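Local coordinates for protein dicer Related Helicase (Caenorhabditis elegans, PDB 6M6S) that binds double-stranded RNA ends through this zinc-binding C-terminal domain and, as a whole RIG-I-like helicase, probably hydrolyses ATP, at residues W42-S54 with S65-A79. Numbering follows the deposited sequence.
Sequences WRFLHVESKRKVS and SDIKCFHCKLDVGRA. With ZN (zinc ion), chain F.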
# COMPACT_ATOMS: atom_id res chain seq x y z
N TRP B 42 -21.46 1.20 12.55
CA TRP B 42 -21.97 -0.14 12.48
C TRP B 42 -23.06 -0.29 11.38
O TRP B 42 -23.29 -1.42 10.87
CB TRP B 42 -22.55 -0.55 13.84
CG TRP B 42 -21.53 -0.73 14.98
CD1 TRP B 42 -21.40 0.04 16.09
CD2 TRP B 42 -20.58 -1.80 15.11
NE1 TRP B 42 -20.45 -0.46 16.92
CE2 TRP B 42 -19.94 -1.60 16.37
CE3 TRP B 42 -20.23 -2.92 14.31
CZ2 TRP B 42 -18.93 -2.44 16.83
CZ3 TRP B 42 -19.25 -3.78 14.76
CH2 TRP B 42 -18.64 -3.54 16.05
N ARG B 43 -23.73 0.82 11.00
CA ARG B 43 -24.74 0.80 9.93
C ARG B 43 -24.15 0.30 8.62
O ARG B 43 -24.86 -0.28 7.79
CB ARG B 43 -25.28 2.22 9.71
CG ARG B 43 -25.78 2.87 11.01
CD ARG B 43 -25.65 4.38 10.91
NE ARG B 43 -26.38 4.92 9.77
CZ ARG B 43 -26.11 6.09 9.21
NH1 ARG B 43 -25.12 6.84 9.68
NH2 ARG B 43 -26.82 6.51 8.17
N PHE B 44 -22.84 0.48 8.50
CA PHE B 44 -22.13 0.21 7.23
C PHE B 44 -21.34 -1.09 7.24
O PHE B 44 -20.54 -1.39 6.32
CB PHE B 44 -21.23 1.40 6.87
CG PHE B 44 -21.99 2.69 6.87
CD1 PHE B 44 -23.13 2.81 6.11
CD2 PHE B 44 -21.62 3.72 7.74
CE1 PHE B 44 -23.87 3.99 6.13
CE2 PHE B 44 -22.36 4.90 7.79
CZ PHE B 44 -23.50 5.03 6.99
N LEU B 45 -21.57 -1.90 8.27
CA LEU B 45 -20.84 -3.16 8.40
C LEU B 45 -21.80 -4.32 8.66
O LEU B 45 -22.72 -4.23 9.49
CB LEU B 45 -19.86 -3.12 9.56
CG LEU B 45 -18.83 -1.99 9.48
CD1 LEU B 45 -18.08 -1.92 10.76
CD2 LEU B 45 -17.83 -2.30 8.30
N HIS B 46 -21.56 -5.45 7.99
CA HIS B 46 -22.18 -6.70 8.45
C HIS B 46 -21.21 -7.43 9.39
O HIS B 46 -19.97 -7.43 9.18
CB HIS B 46 -22.50 -7.69 7.29
CG HIS B 46 -23.49 -7.19 6.28
ND1 HIS B 46 -24.86 -7.21 6.49
CD2 HIS B 46 -23.31 -6.68 5.02
CE1 HIS B 46 -25.48 -6.71 5.43
NE2 HIS B 46 -24.57 -6.39 4.52
N VAL B 47 -21.78 -8.08 10.41
CA VAL B 47 -20.98 -8.76 11.41
C VAL B 47 -21.25 -10.23 11.25
O VAL B 47 -22.41 -10.67 11.35
CB VAL B 47 -21.38 -8.23 12.83
CG1 VAL B 47 -20.73 -9.06 13.92
CG2 VAL B 47 -21.11 -6.72 12.98
N GLU B 48 -20.19 -11.02 10.98
CA GLU B 48 -20.34 -12.43 10.64
C GLU B 48 -19.48 -13.29 11.59
O GLU B 48 -18.28 -13.06 11.69
CB GLU B 48 -19.96 -12.67 9.18
CG GLU B 48 -20.22 -14.10 8.74
CD GLU B 48 -21.70 -14.38 8.32
OE1 GLU B 48 -22.56 -13.46 8.30
OE2 GLU B 48 -21.99 -15.54 7.98
N SER B 49 -20.08 -14.27 12.30
CA SER B 49 -19.28 -15.07 13.22
C SER B 49 -18.16 -15.83 12.50
O SER B 49 -18.33 -16.27 11.38
CB SER B 49 -20.20 -16.08 13.93
OG SER B 49 -19.41 -17.01 14.67
N LYS B 50 -16.99 -16.00 13.14
CA LYS B 50 -15.91 -16.78 12.49
C LYS B 50 -15.96 -18.29 12.72
O LYS B 50 -15.35 -19.08 11.97
CB LYS B 50 -14.52 -16.26 12.91
CG LYS B 50 -14.09 -15.03 12.16
CD LYS B 50 -12.63 -14.69 12.42
CE LYS B 50 -11.69 -15.72 11.81
NZ LYS B 50 -10.27 -15.33 12.05
N ARG B 51 -16.69 -18.68 13.76
CA ARG B 51 -16.77 -20.09 14.19
C ARG B 51 -15.39 -20.69 14.49
O ARG B 51 -15.17 -21.88 14.28
CB ARG B 51 -17.52 -20.97 13.17
CG ARG B 51 -19.03 -20.70 13.07
CD ARG B 51 -19.31 -19.65 12.00
NE ARG B 51 -20.65 -19.78 11.42
CZ ARG B 51 -21.19 -18.91 10.55
NH1 ARG B 51 -20.50 -17.81 10.16
NH2 ARG B 51 -22.41 -19.12 10.08
N LYS B 52 -14.48 -19.86 14.98
CA LYS B 52 -13.14 -20.32 15.32
C LYS B 52 -12.53 -19.26 16.24
O LYS B 52 -12.40 -18.12 15.85
CB LYS B 52 -12.31 -20.50 14.07
CG LYS B 52 -10.95 -21.12 14.34
CD LYS B 52 -11.06 -22.62 14.50
CE LYS B 52 -11.44 -23.29 13.18
NZ LYS B 52 -11.50 -24.77 13.29
N VAL B 53 -12.18 -19.64 17.46
CA VAL B 53 -11.77 -18.64 18.46
C VAL B 53 -10.33 -18.26 18.15
O VAL B 53 -9.56 -19.09 17.68
CB VAL B 53 -11.92 -19.24 19.89
CG1 VAL B 53 -11.28 -18.37 20.96
CG2 VAL B 53 -13.38 -19.51 20.24
N SER B 54 -10.00 -17.00 18.36
CA SER B 54 -8.67 -16.49 18.09
C SER B 54 -7.67 -17.26 18.90
O SER B 54 -7.98 -17.78 19.97
CB SER B 54 -8.59 -15.01 18.52
OG SER B 54 -7.32 -14.46 18.22
N SER B 65 -15.81 -11.32 15.85
CA SER B 65 -16.47 -11.61 14.56
C SER B 65 -15.82 -10.90 13.37
O SER B 65 -15.25 -9.82 13.52
CB SER B 65 -17.93 -11.16 14.64
OG SER B 65 -18.47 -11.56 15.89
N ASP B 66 -15.92 -11.47 12.18
CA ASP B 66 -15.45 -10.75 10.99
C ASP B 66 -16.41 -9.60 10.72
O ASP B 66 -17.60 -9.67 11.09
CB ASP B 66 -15.44 -11.69 9.78
CG ASP B 66 -14.17 -12.52 9.72
OD1 ASP B 66 -13.09 -11.94 10.01
OD2 ASP B 66 -14.26 -13.72 9.44
N ILE B 67 -15.93 -8.51 10.10
CA ILE B 67 -16.80 -7.42 9.60
C ILE B 67 -16.70 -7.32 8.09
O ILE B 67 -15.59 -7.49 7.50
CB ILE B 67 -16.49 -6.07 10.22
CG1 ILE B 67 -14.97 -5.74 10.19
CG2 ILE B 67 -17.09 -6.05 11.69
CD1 ILE B 67 -14.70 -4.27 10.64
N LYS B 68 -17.86 -7.13 7.43
CA LYS B 68 -17.88 -7.07 5.95
C LYS B 68 -18.51 -5.78 5.53
O LYS B 68 -19.36 -5.25 6.23
CB LYS B 68 -18.80 -8.19 5.36
CG LYS B 68 -18.66 -9.55 6.02
CD LYS B 68 -17.31 -10.15 5.75
CE LYS B 68 -17.19 -11.57 6.36
NZ LYS B 68 -15.88 -12.34 6.03
N CYS B 69 -18.09 -5.25 4.37
CA CYS B 69 -18.69 -4.06 3.80
C CYS B 69 -20.19 -4.29 3.68
O CYS B 69 -20.60 -5.32 3.14
CB CYS B 69 -18.07 -3.75 2.42
SG CYS B 69 -18.89 -2.39 1.59
N PHE B 70 -21.02 -3.38 4.20
CA PHE B 70 -22.48 -3.54 4.08
C PHE B 70 -22.94 -3.67 2.63
O PHE B 70 -23.87 -4.43 2.33
CB PHE B 70 -23.25 -2.36 4.74
CG PHE B 70 -24.77 -2.58 4.81
CD1 PHE B 70 -25.33 -3.35 5.83
CD2 PHE B 70 -25.61 -2.00 3.87
CE1 PHE B 70 -26.71 -3.56 5.90
CE2 PHE B 70 -27.02 -2.20 3.93
CZ PHE B 70 -27.55 -2.99 4.95
N HIS B 71 -22.27 -2.96 1.73
CA HIS B 71 -22.70 -2.88 0.35
C HIS B 71 -22.26 -4.07 -0.50
O HIS B 71 -23.09 -4.70 -1.19
CB HIS B 71 -22.15 -1.60 -0.31
CG HIS B 71 -22.75 -1.34 -1.65
ND1 HIS B 71 -22.02 -1.35 -2.82
CD2 HIS B 71 -24.04 -1.11 -2.02
CE1 HIS B 71 -22.82 -1.12 -3.85
NE2 HIS B 71 -24.05 -0.97 -3.38
N CYS B 72 -20.97 -4.36 -0.47
CA CYS B 72 -20.39 -5.36 -1.36
C CYS B 72 -19.97 -6.65 -0.65
O CYS B 72 -19.69 -7.66 -1.31
CB CYS B 72 -19.22 -4.80 -2.16
SG CYS B 72 -17.68 -4.63 -1.25
N LYS B 73 -20.02 -6.62 0.69
CA LYS B 73 -19.77 -7.80 1.54
C LYS B 73 -18.30 -8.26 1.49
O LYS B 73 -17.97 -9.36 1.98
CB LYS B 73 -20.72 -8.98 1.21
CG LYS B 73 -22.09 -8.73 1.87
CD LYS B 73 -22.87 -7.91 0.88
CE LYS B 73 -24.25 -7.52 1.34
NZ LYS B 73 -24.84 -6.60 0.33
N LEU B 74 -17.41 -7.42 0.94
CA LEU B 74 -16.01 -7.80 1.05
C LEU B 74 -15.61 -7.78 2.51
O LEU B 74 -16.07 -6.89 3.28
CB LEU B 74 -15.12 -6.80 0.28
CG LEU B 74 -13.78 -7.51 -0.04
CD1 LEU B 74 -13.16 -7.09 -1.27
CD2 LEU B 74 -12.87 -7.04 0.94
N ASP B 75 -14.80 -8.74 2.92
CA ASP B 75 -14.26 -8.65 4.28
C ASP B 75 -13.37 -7.42 4.45
O ASP B 75 -12.41 -7.18 3.69
CB ASP B 75 -13.44 -9.87 4.61
CG ASP B 75 -13.09 -9.90 6.08
OD1 ASP B 75 -12.13 -9.16 6.47
OD2 ASP B 75 -13.78 -10.62 6.86
N VAL B 76 -13.65 -6.64 5.49
CA VAL B 76 -12.90 -5.37 5.68
C VAL B 76 -12.19 -5.30 7.03
O VAL B 76 -11.71 -4.22 7.41
CB VAL B 76 -13.74 -4.10 5.45
CG1 VAL B 76 -14.23 -4.00 3.99
CG2 VAL B 76 -14.94 -4.02 6.43
N GLY B 77 -12.09 -6.41 7.76
CA GLY B 77 -11.47 -6.35 9.08
C GLY B 77 -12.15 -7.28 10.08
O GLY B 77 -12.73 -8.34 9.73
N ARG B 78 -12.09 -6.89 11.34
CA ARG B 78 -12.57 -7.77 12.39
C ARG B 78 -13.06 -6.91 13.51
O ARG B 78 -12.48 -5.85 13.79
CB ARG B 78 -11.40 -8.61 12.89
CG ARG B 78 -11.79 -9.67 13.83
CD ARG B 78 -10.64 -10.69 13.93
NE ARG B 78 -11.12 -11.81 14.66
CZ ARG B 78 -10.44 -12.91 14.90
NH1 ARG B 78 -9.19 -13.06 14.42
NH2 ARG B 78 -11.01 -13.86 15.60
N ALA B 79 -14.11 -7.36 14.21
CA ALA B 79 -14.53 -6.61 15.39
C ALA B 79 -13.83 -7.19 16.62
O ALA B 79 -13.46 -8.37 16.63
CB ALA B 79 -16.07 -6.74 15.57
ZN ZN F . -17.65 -2.50 -0.38
O HOH W 1 -10.34 -16.30 14.98
O HOH W 2 -13.33 -15.42 16.59
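Phe70 CD1 lies over one face of the His46 imidazole, toward its rim; the rings are near parallel but slid apart, so they barely overlap (centroids 4.5 Å). With CG beside its backbone N (chi1 -63°), the histidine turns its ring toward the 69-73 turn, and NE2 donates 3.0 Å to Phe70 O, on a lone pair. Lys73 NZ bonds the same oxygen and His71 O, which probably helps hold the turn between Cys69 and Cys72, whose sulfurs bind zinc together with Cys14 and Cys17. Swapping the imidazole for an alanine is likely to leave Phe70 O with one donor fewer and CD1 without the face it lies on. Beyond this, 45-48 pairs antiparallel with 65-69: His46 and Lys68 exchange two backbone bonds, Glu48 and Asp66 two more. The tight side is apolar: Leu45 sets CD2 3.8 Å from Val76 CG2 and CD1 against Ile67 CD1, while Val47 CG1 meets Ser65 CB. The face with Glu48, Asp66 and Lys68 is looser, Glu48 CB coming no nearer than 4.1 Å to Lys68 CE. At the RNA-binding end Lys50 carries NZ over one face of the Arg78 guanidinium; both cations, with Ser54 OG, bind phosphate oxygens of the RNA 5'-triphosphate. In the four-stranded sheet 45-48 is an outer strand; Pro88 of strand 85-90 and Phe21 of strand 20-23 pack on Leu45, while helix 140-167 lies against Val47 and Ser65.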